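Thioesterase (Streptomyces coelicolor, PDB 3QMW) is a thioesterase of the prodiginine biosynthetic pathway with an alpha/beta hydrolase fold, and probably hydrolyses thioester-linked intermediates. Local coordinates at residues A100-S105 against F240-G245; E113-L118 against P197-P202; P137-D142 against P216-A221. One frame throughout, in Å; residues are numbered along the deposited sequence.

Contact 1: residues A100-S105 against F240-G245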
ATOM      1  N   ALA D 100     -12.289  -5.085  11.071  1.00 49.09           N
ATOM      2  CA  ALA D 100     -12.493  -3.643  10.926  1.00 47.76           C
ATOM      3  C   ALA D 100     -13.490  -3.346   9.807  1.00 46.28           C
ATOM      4  O   ALA D 100     -13.942  -4.252   9.102  1.00 46.17           O
ATOM      5  CB  ALA D 100     -11.176  -2.938  10.665  1.00 47.93           C
ATOM      6  N   LEU D 101     -13.816  -2.070   9.643  1.00 44.55           N
ATOM      7  CA  LEU D 101     -14.851  -1.661   8.716  1.00 43.21           C
ATOM      8  C   LEU D 101     -14.300  -0.636   7.754  1.00 42.39           C
ATOM      9  O   LEU D 101     -13.710   0.364   8.183  1.00 41.66           O
ATOM     10  CB  LEU D 101     -16.060  -1.071   9.474  1.00 42.93           C
ATOM     11  CG  LEU D 101     -16.644  -1.946  10.596  1.00 41.84           C
ATOM     12  CD1 LEU D 101     -17.647  -1.178  11.434  1.00 38.07           C
ATOM     13  CD2 LEU D 101     -17.240  -3.262  10.026  1.00 39.89           C
ATOM     14  N   PHE D 102     -14.488  -0.914   6.459  1.00 41.69           N
ATOM     15  CA  PHE D 102     -14.348   0.075   5.396  1.00 40.77           C
ATOM     16  C   PHE D 102     -15.683   0.352   4.695  1.00 40.64           C
ATOM     17  O   PHE D 102     -16.412  -0.579   4.341  1.00 40.75           O
ATOM     18  CB  PHE D 102     -13.362  -0.362   4.310  1.00 40.45           C
ATOM     19  CG  PHE D 102     -13.356   0.578   3.150  1.00 39.72           C
ATOM     20  CD1 PHE D 102     -12.632   1.754   3.207  1.00 38.92           C
ATOM     21  CD2 PHE D 102     -14.174   0.358   2.059  1.00 38.48           C
ATOM     22  CE1 PHE D 102     -12.679   2.668   2.161  1.00 39.21           C
ATOM     23  CE2 PHE D 102     -14.223   1.274   1.017  1.00 38.84           C
ATOM     24  CZ  PHE D 102     -13.474   2.420   1.066  1.00 38.41           C
ATOM     25  N   GLY D 103     -15.972   1.625   4.445  1.00 39.96           N
ATOM     26  CA  GLY D 103     -17.106   1.989   3.626  1.00 39.51           C
ATOM     27  C   GLY D 103     -16.821   3.216   2.794  1.00 39.34           C
ATOM     28  O   GLY D 103     -16.170   4.138   3.259  1.00 39.32           O
ATOM     29  N   HIS D 104     -17.300   3.244   1.576  1.00 39.33           N
ATOM     30  CA  HIS D 104     -17.147   4.409   0.763  1.00 39.33           C
ATOM     31  C   HIS D 104     -18.490   5.027   0.525  1.00 39.81           C
ATOM     32  O   HIS D 104     -19.354   4.398   0.025  1.00 39.89           O
ATOM     33  CB  HIS D 104     -16.532   4.039  -0.571  1.00 39.03           C
ATOM     34  CG  HIS D 104     -16.402   5.190  -1.510  1.00 38.22           C
ATOM     35  ND1 HIS D 104     -15.568   6.245  -1.274  1.00 39.19           N
ATOM     36  CD2 HIS D 104     -16.983   5.442  -2.696  1.00 37.97           C
ATOM     37  CE1 HIS D 104     -15.666   7.116  -2.248  1.00 38.48           C
ATOM     38  NE2 HIS D 104     -16.523   6.653  -3.123  1.00 38.08           N
ATOM     39  N   SER D 105     -18.653   6.290   0.838  1.00 40.21           N
ATOM     40  CA  SER D 105     -19.914   6.928   0.576  1.00 40.52           C
ATOM     41  C   SER D 105     -21.014   6.212   1.351  1.00 40.73           C
ATOM     42  O   SER D 105     -20.908   6.011   2.515  1.00 40.69           O
ATOM     43  CB  SER D 105     -20.177   6.926  -0.911  1.00 40.60           C
ATOM     44  OG  SER D 105     -21.098   7.920  -1.255  1.00 40.36           O
ATOM     45  N   PHE D 240     -15.694   9.273  -7.028  1.00 55.06           N
ATOM     46  CA  PHE D 240     -15.602   7.893  -7.528  1.00 55.54           C
ATOM     47  C   PHE D 240     -14.172   7.373  -7.783  1.00 55.65           C
ATOM     48  O   PHE D 240     -13.985   6.336  -8.441  1.00 55.65           O
ATOM     49  CB  PHE D 240     -16.446   7.747  -8.802  1.00 55.64           C
ATOM     50  CG  PHE D 240     -17.876   7.402  -8.533  1.00 56.50           C
ATOM     51  CD1 PHE D 240     -18.864   8.384  -8.568  1.00 57.14           C
ATOM     52  CD2 PHE D 240     -18.238   6.091  -8.241  1.00 57.29           C
ATOM     53  CE1 PHE D 240     -20.194   8.065  -8.317  1.00 57.52           C
ATOM     54  CE2 PHE D 240     -19.563   5.760  -7.986  1.00 57.96           C
ATOM     55  CZ  PHE D 240     -20.544   6.751  -8.023  1.00 58.13           C
ATOM     56  N   PHE D 241     -13.172   8.061  -7.238  1.00 55.78           N
ATOM     57  CA  PHE D 241     -11.775   7.618  -7.351  1.00 55.92           C
ATOM     58  C   PHE D 241     -11.591   6.098  -7.128  1.00 56.00           C
ATOM     59  O   PHE D 241     -10.740   5.469  -7.773  1.00 56.30           O
ATOM     60  CB  PHE D 241     -10.859   8.418  -6.397  1.00 55.96           C
ATOM     61  CG  PHE D 241     -11.019   8.074  -4.923  1.00 55.35           C
ATOM     62  CD1 PHE D 241     -10.561   6.863  -4.413  1.00 55.12           C
ATOM     63  CD2 PHE D 241     -11.584   8.982  -4.044  1.00 54.77           C
ATOM     64  CE1 PHE D 241     -10.697   6.565  -3.066  1.00 55.63           C
ATOM     65  CE2 PHE D 241     -11.715   8.692  -2.693  1.00 54.79           C
ATOM     66  CZ  PHE D 241     -11.275   7.487  -2.205  1.00 54.89           C
ATOM     67  N   LEU D 242     -12.409   5.530  -6.234  1.00 55.64           N
ATOM     68  CA  LEU D 242     -12.299   4.132  -5.789  1.00 55.28           C
ATOM     69  C   LEU D 242     -12.278   3.100  -6.916  1.00 54.97           C
ATOM     70  O   LEU D 242     -11.720   2.016  -6.755  1.00 55.12           O
ATOM     71  CB  LEU D 242     -13.458   3.800  -4.833  1.00 55.22           C
ATOM     72  CG  LEU D 242     -13.345   2.484  -4.065  1.00 54.43           C
ATOM     73  CD1 LEU D 242     -12.082   2.498  -3.242  1.00 54.75           C
ATOM     74  CD2 LEU D 242     -14.540   2.262  -3.189  1.00 53.09           C
ATOM     75  N   ASN D 243     -12.898   3.428  -8.042  1.00 54.68           N
ATOM     76  CA  ASN D 243     -12.956   2.510  -9.172  1.00 54.52           C
ATOM     77  C   ASN D 243     -11.567   2.181  -9.724  1.00 54.17           C
ATOM     78  O   ASN D 243     -11.268   1.020  -9.991  1.00 54.94           O
ATOM     79  CB  ASN D 243     -13.840   3.089 -10.285  1.00 54.78           C
ATOM     80  CG  ASN D 243     -15.250   3.421  -9.804  1.00 55.06           C
ATOM     81  OD1 ASN D 243     -15.849   2.680  -9.011  1.00 54.06           O
ATOM     82  ND2 ASN D 243     -15.783   4.543 -10.284  1.00 55.46           N
ATOM     83  N   GLY D 244     -10.723   3.198  -9.886  1.00 53.31           N
ATOM     84  CA  GLY D 244      -9.376   3.002 -10.410  1.00 52.52           C
ATOM     85  C   GLY D 244      -8.573   4.289 -10.398  1.00 52.01           C
ATOM     86  O   GLY D 244      -9.143   5.389 -10.310  1.00 52.47           O
ATOM     87  N   GLY D 245      -7.251   4.158 -10.463  1.00 50.85           N
ATOM     88  CA  GLY D 245      -6.361   5.312 -10.554  1.00 50.04           C
ATOM     89  C   GLY D 245      -5.401   5.454  -9.382  1.00 49.18           C
ATOM     90  O   GLY D 245      -5.351   4.581  -8.512  1.00 49.03           O
TER
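H104 and F102 meet L242 and F241 in a buried aromatic and apolar contact near the centre of the chain. It joins the C-terminal end of the central strand 99-104 to a short 3-10 turn ahead of helix 246-258. No hydrogen bond crosses between the two segments. H104 and L242 carry most of the contact. L242 CB lies over one face of the imidazole. L242 CD2 is displaced to the CB and CG end of that ring, 3.7 Å from H104 CB. The two side chains run past each other in opposite directions and overlap alongside. Each has its CG anti to the backbone N (chi1 177° for H104, -168° for L242). The other face of the imidazole carries S105 CB, at its rim. The same L242 CD2 touches F102 at the ring edge, 4.3 Å from F102 CE2, so one methyl spans both inward-facing residues of the strand. F241 adds a T-shaped pair. The edge of the H104 ring points to the face of F241, with centroids 5.5 Å apart and planes at 66°. The polar atoms of the buried imidazole have partners beyond the two segments. H104 NE2 bonds to the carbonyl O of H239, and ND1 bonds to S132 OG, which fixes the turn of the ring. The first of these bonds ties H104 to the chain just before F240. H239 NE2 in turn bonds to S105 OG. S105 has a positive phi, in a strained turn between strand and helix. This geometry, with G103, S105 and G107 in a GxSxG pattern, is consistent with the nucleophile elbow of alpha/beta hydrolases and with a Ser-His-Asp triad of S105, H239 and D211.

Contact 2: residues E113-L118 against P197-P202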
ATOM      1  N   GLU D 113     -23.175   3.009  11.114  1.00 49.06           N
ATOM      2  CA  GLU D 113     -24.404   2.465  11.684  1.00 49.50           C
ATOM      3  C   GLU D 113     -24.288   1.014  12.131  1.00 49.76           C
ATOM      4  O   GLU D 113     -24.753   0.678  13.212  1.00 50.13           O
ATOM      5  CB  GLU D 113     -25.550   2.615  10.702  1.00 49.52           C
ATOM      6  CG  GLU D 113     -26.017   4.052  10.567  1.00 50.33           C
ATOM      7  CD  GLU D 113     -26.831   4.521  11.754  1.00 51.46           C
ATOM      8  OE1 GLU D 113     -27.664   3.737  12.273  1.00 53.01           O
ATOM      9  OE2 GLU D 113     -26.640   5.687  12.161  1.00 52.24           O
ATOM     10  N   VAL D 114     -23.678   0.157  11.324  1.00 50.19           N
ATOM     11  CA  VAL D 114     -23.418  -1.223  11.756  1.00 50.90           C
ATOM     12  C   VAL D 114     -22.470  -1.272  12.972  1.00 51.52           C
ATOM     13  O   VAL D 114     -22.587  -2.164  13.825  1.00 51.34           O
ATOM     14  CB  VAL D 114     -22.818  -2.090  10.616  1.00 51.01           C
ATOM     15  CG1 VAL D 114     -22.221  -3.390  11.177  1.00 50.77           C
ATOM     16  CG2 VAL D 114     -23.873  -2.380   9.545  1.00 50.32           C
ATOM     17  N   ALA D 115     -21.532  -0.324  13.040  1.00 52.12           N
ATOM     18  CA  ALA D 115     -20.607  -0.235  14.171  1.00 52.52           C
ATOM     19  C   ALA D 115     -21.387  -0.017  15.461  1.00 52.92           C
ATOM     20  O   ALA D 115     -21.271  -0.790  16.415  1.00 52.82           O
ATOM     21  CB  ALA D 115     -19.612   0.892  13.957  1.00 52.45           C
ATOM     22  N   CYS D 116     -22.197   1.032  15.466  1.00 53.51           N
ATOM     23  CA  CYS D 116     -23.096   1.312  16.574  1.00 54.36           C
ATOM     24  C   CYS D 116     -23.943   0.094  16.955  1.00 54.88           C
ATOM     25  O   CYS D 116     -23.988  -0.303  18.116  1.00 55.20           O
ATOM     26  CB  CYS D 116     -24.004   2.485  16.211  1.00 54.35           C
ATOM     27  SG  CYS D 116     -23.085   4.025  15.876  1.00 55.80           S
ATOM     28  N   VAL D 117     -24.600  -0.507  15.974  1.00 55.45           N
ATOM     29  CA  VAL D 117     -25.505  -1.625  16.233  1.00 55.77           C
ATOM     30  C   VAL D 117     -24.804  -2.823  16.887  1.00 56.40           C
ATOM     31  O   VAL D 117     -25.399  -3.506  17.708  1.00 56.55           O
ATOM     32  CB  VAL D 117     -26.246  -2.048  14.942  1.00 55.65           C
ATOM     33  CG1 VAL D 117     -26.999  -3.363  15.142  1.00 55.38           C
ATOM     34  CG2 VAL D 117     -27.192  -0.928  14.497  1.00 55.07           C
ATOM     35  N   LEU D 118     -23.550  -3.075  16.538  1.00 57.22           N
ATOM     36  CA  LEU D 118     -22.797  -4.156  17.176  1.00 58.06           C
ATOM     37  C   LEU D 118     -22.375  -3.786  18.616  1.00 58.92           C
ATOM     38  O   LEU D 118     -22.158  -4.671  19.452  1.00 58.86           O
ATOM     39  CB  LEU D 118     -21.579  -4.539  16.330  1.00 58.04           C
ATOM     40  CG  LEU D 118     -21.904  -5.229  14.996  1.00 58.21           C
ATOM     41  CD1 LEU D 118     -20.714  -5.141  14.049  1.00 58.33           C
ATOM     42  CD2 LEU D 118     -22.317  -6.680  15.199  1.00 57.32           C
ATOM     43  N   PRO D 197     -23.866   8.540  21.651  1.00 64.67           N
ATOM     44  CA  PRO D 197     -22.514   8.813  22.111  1.00 64.50           C
ATOM     45  C   PRO D 197     -21.467   8.523  21.032  1.00 64.46           C
ATOM     46  O   PRO D 197     -21.810   7.978  19.974  1.00 64.47           O
ATOM     47  CB  PRO D 197     -22.353   7.863  23.302  1.00 64.53           C
ATOM     48  CG  PRO D 197     -23.351   6.771  23.097  1.00 64.55           C
ATOM     49  CD  PRO D 197     -24.318   7.192  22.039  1.00 64.70           C
ATOM     50  N   PRO D 198     -20.195   8.891  21.289  1.00 64.34           N
ATOM     51  CA  PRO D 198     -19.114   8.596  20.346  1.00 64.09           C
ATOM     52  C   PRO D 198     -18.567   7.177  20.488  1.00 63.76           C
ATOM     53  O   PRO D 198     -18.715   6.552  21.532  1.00 63.24           O
ATOM     54  CB  PRO D 198     -18.043   9.634  20.708  1.00 64.18           C
ATOM     55  CG  PRO D 198     -18.239   9.879  22.165  1.00 64.31           C
ATOM     56  CD  PRO D 198     -19.718   9.687  22.439  1.00 64.36           C
ATOM     57  N   LEU D 199     -17.942   6.689  19.422  1.00 63.91           N
ATOM     58  CA  LEU D 199     -17.339   5.356  19.396  1.00 63.99           C
ATOM     59  C   LEU D 199     -15.926   5.353  20.000  1.00 64.01           C
ATOM     60  O   LEU D 199     -15.192   6.340  19.892  1.00 64.12           O
ATOM     61  CB  LEU D 199     -17.283   4.855  17.954  1.00 64.03           C
ATOM     62  CG  LEU D 199     -18.616   4.372  17.375  1.00 64.04           C
ATOM     63  CD1 LEU D 199     -18.577   4.380  15.845  1.00 63.86           C
ATOM     64  CD2 LEU D 199     -18.975   2.975  17.910  1.00 63.74           C
ATOM     65  N   ASP D 200     -15.544   4.240  20.627  1.00 63.65           N
ATOM     66  CA  ASP D 200     -14.222   4.142  21.258  1.00 63.36           C
ATOM     67  C   ASP D 200     -13.121   3.670  20.297  1.00 62.68           C
ATOM     68  O   ASP D 200     -11.929   3.845  20.589  1.00 62.64           O
ATOM     69  CB  ASP D 200     -14.273   3.225  22.487  1.00 63.63           C
ATOM     70  CG  ASP D 200     -15.140   3.787  23.610  1.00 64.51           C
ATOM     71  OD1 ASP D 200     -15.254   5.033  23.724  1.00 64.20           O
ATOM     72  OD2 ASP D 200     -15.699   2.973  24.388  1.00 65.37           O
ATOM     73  N   CYS D 201     -13.509   3.069  19.169  1.00 61.68           N
ATOM     74  CA  CYS D 201     -12.531   2.591  18.182  1.00 60.84           C
ATOM     75  C   CYS D 201     -11.927   3.763  17.399  1.00 59.75           C
ATOM     76  O   CYS D 201     -12.529   4.843  17.330  1.00 59.35           O
ATOM     77  CB  CYS D 201     -13.160   1.577  17.212  1.00 60.98           C
ATOM     78  SG  CYS D 201     -14.153   2.318  15.884  1.00 61.17           S
ATOM     79  N   PRO D 202     -10.728   3.556  16.823  1.00 58.25           N
ATOM     80  CA  PRO D 202     -10.054   4.589  16.052  1.00 57.41           C
ATOM     81  C   PRO D 202     -10.567   4.671  14.619  1.00 56.45           C
ATOM     82  O   PRO D 202     -10.881   3.653  14.006  1.00 56.23           O
ATOM     83  CB  PRO D 202      -8.591   4.150  16.093  1.00 57.42           C
ATOM     84  CG  PRO D 202      -8.647   2.685  16.190  1.00 57.75           C
ATOM     85  CD  PRO D 202      -9.893   2.350  16.962  1.00 58.22           C
TER
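L199 packs its side chain against A115 and C116 on helix 106-120, and this one leucine carries the contact. The packing is purely apolar, with no hydrogen bond between the two segments. The leucine points toward the helix and forks over it. L199 CD1 meets the CB of A115 at 4.1 Å, methyl to methyl. L199 CD2 faces the helix backbone, 4.5 Å from the N of C116. The torsions explain the fork. L199 CG is anti to its own carbonyl carbon (chi1 -76°), which sends the chain away from the following residue and onto the helix. At chi2 159° CD1 is the extended branch. It reaches A115 CB and is also the branch nearest to C116 SG. The short side chain of A115 lets the leucine come close. C116 turns its SG past the leucine at chi1 -61°, and this SG stays at the limit of contact, 4.5 Å from L199 CD1. The leucine also touches Y112 and R119, so it rests on one side of the helix over about two turns, and R119 NH1 hydrogen-bonds to P198 O. The backbone of L199 hydrogen-bonds with Y225 and T227, while a backbone hydrogen bond joins P202 to L129 at the start of strand 129-132. Segment 197-202 leads directly into strand 203-208, the neighbour of 129-132 in the sheet. On the helix, V114 and L118 pack on helix 79-91.

Contact 3: residues P137-D142 against P216-A221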
ATOM      1  N   PRO D 137     -22.169  11.794   9.561  1.00 53.50           N
ATOM      2  CA  PRO D 137     -23.560  11.324   9.670  1.00 54.35           C
ATOM      3  C   PRO D 137     -24.622  12.409   9.923  1.00 55.39           C
ATOM      4  O   PRO D 137     -25.610  12.485   9.180  1.00 54.83           O
ATOM      5  CB  PRO D 137     -23.501  10.339  10.834  1.00 54.30           C
ATOM      6  CG  PRO D 137     -22.112   9.805  10.782  1.00 53.95           C
ATOM      7  CD  PRO D 137     -21.239  10.900  10.273  1.00 53.48           C
ATOM      8  N   HIS D 138     -24.409  13.265  10.921  1.00 56.85           N
ATOM      9  CA  HIS D 138     -25.354  14.359  11.181  1.00 58.22           C
ATOM     10  C   HIS D 138     -25.605  15.251   9.959  1.00 59.31           C
ATOM     11  O   HIS D 138     -26.641  15.928   9.903  1.00 59.54           O
ATOM     12  CB  HIS D 138     -24.933  15.218  12.392  1.00 58.40           C
ATOM     13  CG  HIS D 138     -23.728  16.083  12.157  1.00 58.85           C
ATOM     14  ND1 HIS D 138     -22.479  15.776  12.658  1.00 59.16           N
ATOM     15  CD2 HIS D 138     -23.589  17.261  11.500  1.00 58.87           C
ATOM     16  CE1 HIS D 138     -21.621  16.719  12.304  1.00 58.92           C
ATOM     17  NE2 HIS D 138     -22.269  17.630  11.598  1.00 58.20           N
ATOM     18  N   LEU D 139     -24.677  15.251   8.996  1.00 60.33           N
ATOM     19  CA  LEU D 139     -24.814  16.066   7.780  1.00 61.31           C
ATOM     20  C   LEU D 139     -25.621  15.379   6.675  1.00 62.16           C
ATOM     21  O   LEU D 139     -25.752  15.941   5.587  1.00 62.20           O
ATOM     22  CB  LEU D 139     -23.434  16.476   7.223  1.00 61.48           C
ATOM     23  CG  LEU D 139     -22.648  17.589   7.930  1.00 61.59           C
ATOM     24  CD1 LEU D 139     -21.179  17.583   7.505  1.00 61.48           C
ATOM     25  CD2 LEU D 139     -23.287  18.952   7.652  1.00 61.94           C
ATOM     26  N   TYR D 140     -26.159  14.185   6.941  1.00 63.30           N
ATOM     27  CA  TYR D 140     -26.929  13.440   5.926  1.00 64.26           C
ATOM     28  C   TYR D 140     -28.441  13.717   6.000  1.00 64.99           C
ATOM     29  O   TYR D 140     -29.041  13.599   7.070  1.00 65.20           O
ATOM     30  CB  TYR D 140     -26.671  11.925   6.039  1.00 64.20           C
ATOM     31  CG  TYR D 140     -25.553  11.398   5.157  1.00 64.54           C
ATOM     32  CD1 TYR D 140     -25.735  11.235   3.783  1.00 64.71           C
ATOM     33  CD2 TYR D 140     -24.319  11.042   5.699  1.00 65.01           C
ATOM     34  CE1 TYR D 140     -24.719  10.745   2.972  1.00 64.89           C
ATOM     35  CE2 TYR D 140     -23.295  10.548   4.900  1.00 65.02           C
ATOM     36  CZ  TYR D 140     -23.499  10.399   3.540  1.00 65.47           C
ATOM     37  OH  TYR D 140     -22.473   9.902   2.755  1.00 66.43           O
ATOM     38  N   GLY D 141     -29.045  14.058   4.856  1.00 65.90           N
ATOM     39  CA  GLY D 141     -30.492  14.303   4.766  1.00 66.58           C
ATOM     40  C   GLY D 141     -30.925  15.335   3.723  1.00 67.34           C
ATOM     41  O   GLY D 141     -31.988  15.193   3.112  1.00 67.82           O
ATOM     42  N   ASP D 142     -30.109  16.366   3.508  1.00 67.99           N
ATOM     43  CA  ASP D 142     -30.518  17.525   2.693  1.00 68.61           C
ATOM     44  C   ASP D 142     -30.694  17.257   1.192  1.00 68.79           C
ATOM     45  O   ASP D 142     -31.408  18.003   0.512  1.00 68.90           O
ATOM     46  CB  ASP D 142     -29.557  18.719   2.902  1.00 68.78           C
ATOM     47  CG  ASP D 142     -28.189  18.516   2.250  1.00 69.93           C
ATOM     48  OD1 ASP D 142     -27.696  17.365   2.210  1.00 71.24           O
ATOM     49  OD2 ASP D 142     -27.595  19.525   1.799  1.00 70.99           O
ATOM     50  N   PRO D 216     -13.399  18.474   2.595  1.00 64.54           N
ATOM     51  CA  PRO D 216     -12.575  18.333   3.797  1.00 64.63           C
ATOM     52  C   PRO D 216     -13.316  18.652   5.105  1.00 64.66           C
ATOM     53  O   PRO D 216     -13.298  17.853   6.048  1.00 64.43           O
ATOM     54  CB  PRO D 216     -11.441  19.336   3.556  1.00 64.64           C
ATOM     55  CG  PRO D 216     -11.291  19.379   2.086  1.00 64.51           C
ATOM     56  CD  PRO D 216     -12.645  19.092   1.488  1.00 64.55           C
ATOM     57  N   GLU D 217     -13.960  19.814   5.147  1.00 64.67           N
ATOM     58  CA  GLU D 217     -14.758  20.216   6.312  1.00 64.77           C
ATOM     59  C   GLU D 217     -15.869  19.201   6.667  1.00 64.36           C
ATOM     60  O   GLU D 217     -16.165  18.999   7.851  1.00 64.27           O
ATOM     61  CB  GLU D 217     -15.351  21.621   6.103  1.00 64.92           C
ATOM     62  CG  GLU D 217     -16.330  21.724   4.926  1.00 65.68           C
ATOM     63  CD  GLU D 217     -16.820  23.141   4.650  1.00 66.95           C
ATOM     64  OE1 GLU D 217     -16.680  23.985   5.566  1.00 67.63           O
ATOM     65  OE2 GLU D 217     -17.333  23.417   3.536  1.00 66.65           O
ATOM     66  N   MET D 218     -16.468  18.569   5.653  1.00 63.79           N
ATOM     67  CA  MET D 218     -17.484  17.532   5.870  1.00 63.53           C
ATOM     68  C   MET D 218     -16.856  16.272   6.448  1.00 62.78           C
ATOM     69  O   MET D 218     -17.410  15.644   7.348  1.00 62.50           O
ATOM     70  CB  MET D 218     -18.208  17.169   4.564  1.00 63.89           C
ATOM     71  CG  MET D 218     -19.174  18.223   4.051  1.00 64.96           C
ATOM     72  SD  MET D 218     -19.775  17.891   2.371  1.00 66.98           S
ATOM     73  CE  MET D 218     -20.705  19.395   2.056  1.00 65.62           C
ATOM     74  N   VAL D 219     -15.695  15.908   5.918  1.00 62.24           N
ATOM     75  CA  VAL D 219     -14.983  14.722   6.375  1.00 61.95           C
ATOM     76  C   VAL D 219     -14.344  14.995   7.730  1.00 61.64           C
ATOM     77  O   VAL D 219     -14.281  14.113   8.585  1.00 61.51           O
ATOM     78  CB  VAL D 219     -13.913  14.279   5.361  1.00 62.01           C
ATOM     79  CG1 VAL D 219     -13.269  12.958   5.796  1.00 61.58           C
ATOM     80  CG2 VAL D 219     -14.537  14.143   3.974  1.00 61.99           C
ATOM     81  N   GLU D 220     -13.881  16.225   7.925  1.00 61.32           N
ATOM     82  CA  GLU D 220     -13.395  16.659   9.225  1.00 61.12           C
ATOM     83  C   GLU D 220     -14.457  16.457  10.299  1.00 60.41           C
ATOM     84  O   GLU D 220     -14.131  16.121  11.433  1.00 60.54           O
ATOM     85  CB  GLU D 220     -12.991  18.135   9.181  1.00 61.54           C
ATOM     86  CG  GLU D 220     -12.341  18.677  10.483  1.00 62.61           C
ATOM     87  CD  GLU D 220     -10.967  18.078  10.769  1.00 63.91           C
ATOM     88  OE1 GLU D 220     -10.242  17.736   9.805  1.00 65.74           O
ATOM     89  OE2 GLU D 220     -10.607  17.956  11.959  1.00 64.23           O
ATOM     90  N   ALA D 221     -15.724  16.654   9.935  1.00 59.66           N
ATOM     91  CA  ALA D 221     -16.848  16.542  10.879  1.00 59.02           C
ATOM     92  C   ALA D 221     -17.025  15.159  11.541  1.00 58.45           C
ATOM     93  O   ALA D 221     -17.789  15.030  12.490  1.00 58.57           O
ATOM     94  CB  ALA D 221     -18.152  16.981  10.192  1.00 58.88           C
TER
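The H138 imidazole meets A221 obliquely, with its CE1 4.1 Å from the CB of A221. In this alpha/beta hydrolase fold the contact joins a loop with a 3-10 turn to a short helix, and the two follow neighbouring strands of the sheet. Segment 137-142 comes after strand 129-132, and helix 216-220 comes after strand 203-208. The other flat group, Y140, has the O of P137 at its edge, in plane, and its OH bonds to S134 OG. H138 ND1 bonds to Y225 OH, and the H138 side chain also touches W193. It is a surface contact. H138 CG sits between the backbone N and the carbonyl carbon (chi1 71°), which swings the ring over to A221. L139 makes the larger part of the packing and crosses M218 at about a right angle. The backbone of M218 is tied to A136. The M218 side chain also lies near the probable catalytic triad, without touching it. L139 CD1 fits between two residues three positions apart in the chain: it lies 4.0 Å from both CA and CG of M218, and 4.1 Å from the CB of A221.

Contacts 1 and 2 are buried, while contact 3 lies at the surface. Contact 1 is the most central and the largest, and the only one with an edge-to-face ring pair. Contact 2 is aliphatic packing of a loop on a helix, and contact 3 mixes aliphatic packing with an imidazole. In none does a hydrogen bond pass between the segments. Strand 99-104 and helix 106-120 follow each other in the chain and connect contacts 1 and 2, where L101 CD1 packs 3.8 Å from the CB of A115. Contact 3 approaches contact 1 through Y140. Contacts 2 and 3 do not touch, but their segments alternate along the chain.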